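Local coordinates for protein cellobiose 2-epimerase (Ruminococcus albus, PDB 3VW5) that catalyses the reversible epimerisation of cellobiose to 4-O-beta-D-glucopyranosyl-D-mannose, probably within its (alpha/alpha)6 barrel, at residues K363-G367 against P368-P372; F114-Y117 against A118-Y122. The protein carries 2 engineered substitutions. All coordinates share one frame; numbering follows the deposited sequence.

Interaction 1 of 2, residues K363-G367 against P368-P372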
loop_
_atom_site.group_PDB
_atom_site.type_symbol
_atom_site.label_atom_id
_atom_site.label_comp_id
_atom_site.label_asym_id
_atom_site.label_seq_id
_atom_site.Cartn_x
_atom_site.Cartn_y
_atom_site.Cartn_z
ATOM N N LYS A 363 -7.747 -2.438 -17.930
ATOM C CA LYS A 363 -7.330 -1.916 -16.633
ATOM C C LYS A 363 -6.729 -0.532 -16.842
ATOM O O LYS A 363 -5.808 -0.371 -17.644
ATOM C CB LYS A 363 -6.303 -2.845 -15.964
ATOM C CG LYS A 363 -6.817 -4.227 -15.602
ATOM C CD LYS A 363 -8.081 -4.161 -14.786
ATOM C CE LYS A 363 -7.800 -3.839 -13.320
ATOM N NZ LYS A 363 -9.043 -4.025 -12.500
ATOM N N GLU A 364 -7.248 0.462 -16.129
ATOM C CA GLU A 364 -6.791 1.845 -16.290
ATOM C C GLU A 364 -5.342 2.053 -15.842
ATOM O O GLU A 364 -4.818 1.291 -15.017
ATOM C CB GLU A 364 -7.701 2.809 -15.525
ATOM C CG GLU A 364 -9.034 2.195 -15.127
ATOM C CD GLU A 364 -8.976 1.512 -13.777
ATOM O OE1 GLU A 364 -9.175 0.271 -13.712
ATOM O OE2 GLU A 364 -8.726 2.225 -12.784
ATOM N N THR A 365 -4.708 3.096 -16.380
ATOM C CA THR A 365 -3.344 3.461 -15.997
ATOM C C THR A 365 -3.334 4.168 -14.635
ATOM O O THR A 365 -2.432 3.985 -13.826
ATOM C CB THR A 365 -2.717 4.385 -17.048
ATOM O OG1 THR A 365 -2.890 3.806 -18.344
ATOM C CG2 THR A 365 -1.235 4.554 -16.802
ATOM N N VAL A 366 -4.362 4.973 -14.404
ATOM C CA VAL A 366 -4.534 5.674 -13.146
ATOM C C VAL A 366 -6.006 5.685 -12.780
ATOM O O VAL A 366 -6.855 6.017 -13.611
ATOM C CB VAL A 366 -4.083 7.144 -13.234
ATOM C CG1 VAL A 366 -4.307 7.833 -11.891
ATOM C CG2 VAL A 366 -2.631 7.248 -13.664
ATOM N N GLY A 367 -6.305 5.340 -11.530
ATOM C CA GLY A 367 -7.667 5.389 -11.027
ATOM C C GLY A 367 -7.697 5.246 -9.519
ATOM O O GLY A 367 -6.656 5.313 -8.859
ATOM N N PRO A 368 -8.893 5.024 -8.957
ATOM C CA PRO A 368 -9.035 4.929 -7.500
ATOM C C PRO A 368 -8.127 3.868 -6.887
ATOM O O PRO A 368 -7.689 4.039 -5.758
ATOM C CB PRO A 368 -10.512 4.552 -7.317
ATOM C CG PRO A 368 -11.171 5.040 -8.543
ATOM C CD PRO A 368 -10.175 4.787 -9.641
ATOM N N TRP A 369 -7.819 2.815 -7.628
ATOM C CA TRP A 369 -6.988 1.739 -7.093
ATOM C C TRP A 369 -5.563 1.629 -7.663
ATOM O O TRP A 369 -4.796 0.762 -7.247
ATOM C CB TRP A 369 -7.717 0.403 -7.187
ATOM C CG TRP A 369 -8.748 0.233 -6.134
ATOM C CD1 TRP A 369 -10.101 0.312 -6.298
ATOM C CD2 TRP A 369 -8.524 -0.038 -4.737
ATOM N NE1 TRP A 369 -10.738 0.088 -5.095
ATOM C CE2 TRP A 369 -9.795 -0.126 -4.123
ATOM C CE3 TRP A 369 -7.372 -0.224 -3.948
ATOM C CZ2 TRP A 369 -9.949 -0.389 -2.750
ATOM C CZ3 TRP A 369 -7.528 -0.483 -2.581
ATOM C CH2 TRP A 369 -8.810 -0.564 -2.000
ATOM N N LYS A 370 -5.196 2.513 -8.587
ATOM C CA LYS A 370 -3.829 2.519 -9.112
ATOM C C LYS A 370 -3.182 3.911 -9.051
ATOM O O LYS A 370 -3.714 4.887 -9.602
ATOM C CB LYS A 370 -3.785 1.942 -10.526
ATOM C CG LYS A 370 -2.386 1.800 -11.072
ATOM C CD LYS A 370 -2.367 0.982 -12.342
ATOM C CE LYS A 370 -0.945 0.805 -12.854
ATOM N NZ LYS A 370 -0.375 2.083 -13.320
ATOM N N CYS A 371 -2.027 3.978 -8.382
ATOM C CA CYS A 371 -1.383 5.237 -7.984
ATOM C C CYS A 371 0.146 5.080 -8.001
ATOM O O CYS A 371 0.644 4.047 -8.434
ATOM C CB CYS A 371 -1.853 5.646 -6.577
ATOM S SG CYS A 371 -2.900 4.411 -5.751
ATOM N N PRO A 372 0.897 6.106 -7.531
ATOM C CA PRO A 372 2.362 5.973 -7.553
ATOM C C PRO A 372 2.954 5.315 -6.316
ATOM O O PRO A 372 4.166 5.251 -6.190
ATOM C CB PRO A 372 2.847 7.428 -7.647
ATOM C CG PRO A 372 1.795 8.212 -7.017
ATOM C CD PRO A 372 0.478 7.484 -7.214
#
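Gly-367 and Lys-370 stand at the two ends of a type I beta turn, with Pro-368 and Trp-369 at its corners, in the loop between strand 352-353 and helix 373-385. Their backbones are joined in both directions by long bonds: Gly-367 N to Lys-370 O at 3.3 Å, and Lys-370 N to Gly-367 O, where the donor sits well above the carbonyl plane. Among the side chains, Lys-370 matters most. With CG anti to the backbone N (chi1 -174°), the chain runs extended to CE and bends only at the last torsion. Lys-370 CD lies 3.6 Å from Glu-364 O and touches Thr-365 O as well. Lys-370 NZ then donates to Thr-365 O at 2.8 Å, in the carbonyl plane and on a lone pair. Val-366 adds a lighter touch, its CG1 3.8 Å from Lys-370 O. Beyond the turn, NZ also forms a salt bridge to Glu-348 and a hydrogen bond to Trp-349 O, while Lys-370 makes a cation-pi contact with Trp-303. A buried ammonium group met by a carboxylate, two carbonyl oxygens and an aromatic ring would be expected to stay charged, tying the incoming arm of this loop to the turn.

Interaction 2 of 2, residues F114-Y117 against A118-Y122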
loop_
_atom_site.group_PDB
_atom_site.type_symbol
_atom_site.label_atom_id
_atom_site.label_comp_id
_atom_site.label_asym_id
_atom_site.label_seq_id
_atom_site.Cartn_x
_atom_site.Cartn_y
_atom_site.Cartn_z
ATOM N N PHE A 114 -4.723 4.795 5.661
ATOM C CA PHE A 114 -3.826 5.308 4.643
ATOM C C PHE A 114 -3.621 6.808 4.788
ATOM O O PHE A 114 -2.491 7.293 4.717
ATOM C CB PHE A 114 -4.328 4.976 3.244
ATOM C CG PHE A 114 -3.506 3.962 2.561
ATOM C CD1 PHE A 114 -2.234 4.290 2.112
ATOM C CD2 PHE A 114 -3.983 2.656 2.385
ATOM C CE1 PHE A 114 -1.440 3.332 1.489
ATOM C CE2 PHE A 114 -3.207 1.686 1.755
ATOM C CZ PHE A 114 -1.929 2.024 1.309
ATOM N N ALA A 115 -4.722 7.532 4.975
ATOM C CA ALA A 115 -4.655 8.947 5.339
ATOM C C ALA A 115 -3.624 9.176 6.462
ATOM O O ALA A 115 -2.761 10.046 6.354
ATOM C CB ALA A 115 -6.033 9.462 5.735
ATOM N N ILE A 116 -3.705 8.382 7.526
ATOM C CA ILE A 116 -2.718 8.470 8.602
ATOM C C ILE A 116 -1.284 8.257 8.115
ATOM O O ILE A 116 -0.379 8.993 8.492
ATOM C CB ILE A 116 -3.035 7.466 9.720
ATOM C CG1 ILE A 116 -4.316 7.873 10.430
ATOM C CG2 ILE A 116 -1.879 7.346 10.709
ATOM C CD1 ILE A 116 -4.972 6.715 11.142
ATOM N N TYR A 117 -1.087 7.237 7.283
ATOM C CA TYR A 117 0.219 6.896 6.731
ATOM C C TYR A 117 0.826 8.075 5.954
ATOM O O TYR A 117 1.988 8.437 6.157
ATOM C CB TYR A 117 0.052 5.678 5.836
ATOM C CG TYR A 117 1.319 5.070 5.292
ATOM C CD1 TYR A 117 2.447 4.937 6.075
ATOM C CD2 TYR A 117 1.368 4.592 3.985
ATOM C CE1 TYR A 117 3.603 4.356 5.573
ATOM C CE2 TYR A 117 2.516 4.011 3.472
ATOM C CZ TYR A 117 3.627 3.886 4.267
ATOM O OH TYR A 117 4.765 3.308 3.751
ATOM N N ALA A 118 0.016 8.660 5.074
ATOM C CA ALA A 118 0.393 9.813 4.264
ATOM C C ALA A 118 0.643 11.070 5.116
ATOM O O ALA A 118 1.661 11.726 4.951
ATOM C CB ALA A 118 -0.673 10.098 3.227
ATOM N N LEU A 119 -0.291 11.416 5.999
ATOM C CA LEU A 119 -0.152 12.607 6.836
ATOM C C LEU A 119 1.110 12.506 7.690
ATOM O O LEU A 119 1.859 13.480 7.814
ATOM C CB LEU A 119 -1.394 12.829 7.707
ATOM C CG LEU A 119 -2.650 13.300 6.950
ATOM C CD1 LEU A 119 -3.936 13.137 7.776
ATOM C CD2 LEU A 119 -2.536 14.723 6.397
ATOM N N SER A 120 1.355 11.327 8.258
ATOM C CA SER A 120 2.530 11.134 9.096
ATOM C C SER A 120 3.758 11.434 8.282
ATOM O O SER A 120 4.666 12.118 8.729
ATOM C CB SER A 120 2.606 9.712 9.641
ATOM O OG SER A 120 1.545 9.448 10.538
ATOM N N SER A 121 3.770 10.919 7.066
ATOM C CA SER A 121 4.910 11.074 6.180
ATOM C C SER A 121 5.111 12.527 5.776
ATOM O O SER A 121 6.235 12.992 5.662
ATOM C CB SER A 121 4.708 10.209 4.940
ATOM O OG SER A 121 5.136 8.898 5.204
ATOM N N TYR A 122 4.013 13.236 5.561
ATOM C CA TYR A 122 4.088 14.620 5.130
ATOM C C TYR A 122 4.654 15.456 6.257
ATOM O O TYR A 122 5.453 16.365 6.018
ATOM C CB TYR A 122 2.723 15.147 4.717
ATOM C CG TYR A 122 2.750 16.603 4.335
ATOM C CD1 TYR A 122 3.446 17.030 3.216
ATOM C CD2 TYR A 122 2.071 17.554 5.096
ATOM C CE1 TYR A 122 3.465 18.357 2.864
ATOM C CE2 TYR A 122 2.084 18.883 4.756
ATOM C CZ TYR A 122 2.789 19.286 3.639
ATOM O OH TYR A 122 2.813 20.624 3.307
#
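Ser-120 sits one turn on from Ile-116 in helix 109-126, part of the (alpha/alpha)6 barrel, and bonds to its carbonyl, while i to i+4 bonding runs on without a break. Ser-120 is the side chain to follow. Its CB comes within 3.3 Å of Ile-116 O, and OG, placed beside its own backbone N (chi1 -66°), turns back to give a hydrogen bond of 2.8 Å to that same oxygen. Ser-120 N donates to it as well, so Ile-116 O is gripped twice, the hydroxyl and the amide arriving from opposite faces of the carbonyl plane. CG2 of Ile-116 lies 4.0 Å from Ser-120 OG. One residue back, Leu-119 lays CB and CG over Ala-115 O, with CG at 3.3 Å, while Leu-119 N bonds that oxygen nearly straight, at 171°. One residue beyond Ser-120, Ser-121 N makes a longer bond to Tyr-117 O, but the Ser-121 hydroxyl is taken up by Glu-191 and Asn-59. Tyr-117 OH is hydrogen-bonded to Arg-377 NH1, and the ring stacks on Trp-55. At the start of the segment, Ala-118 N bonds Phe-114 O at 2.9 Å, and the methyl CB of Ala-118 lies 3.7 Å from that oxygen.

In the fold
Interaction 2 comes first along the chain, on helix 109-126; interaction 1 follows much later, in the loop that leads into helix 373-385. Their centres are about 19 Å apart and their nearest atoms about 6 Å, so they do not touch. What they share is neighbours. Arg-52 of helix 47-64 meets Cys-371 from interaction 1 and makes a cation-pi contact with Phe-114 of interaction 2. Helix 373-385, which begins right after Pro-372, supplies Tyr-373, edge-to-face with Phe-114, and Arg-377, bonded to Tyr-117 OH. Both contacts therefore border helices 47-64 and 373-385 of the (alpha/alpha)6 barrel, whose central cleft probably holds the sugar.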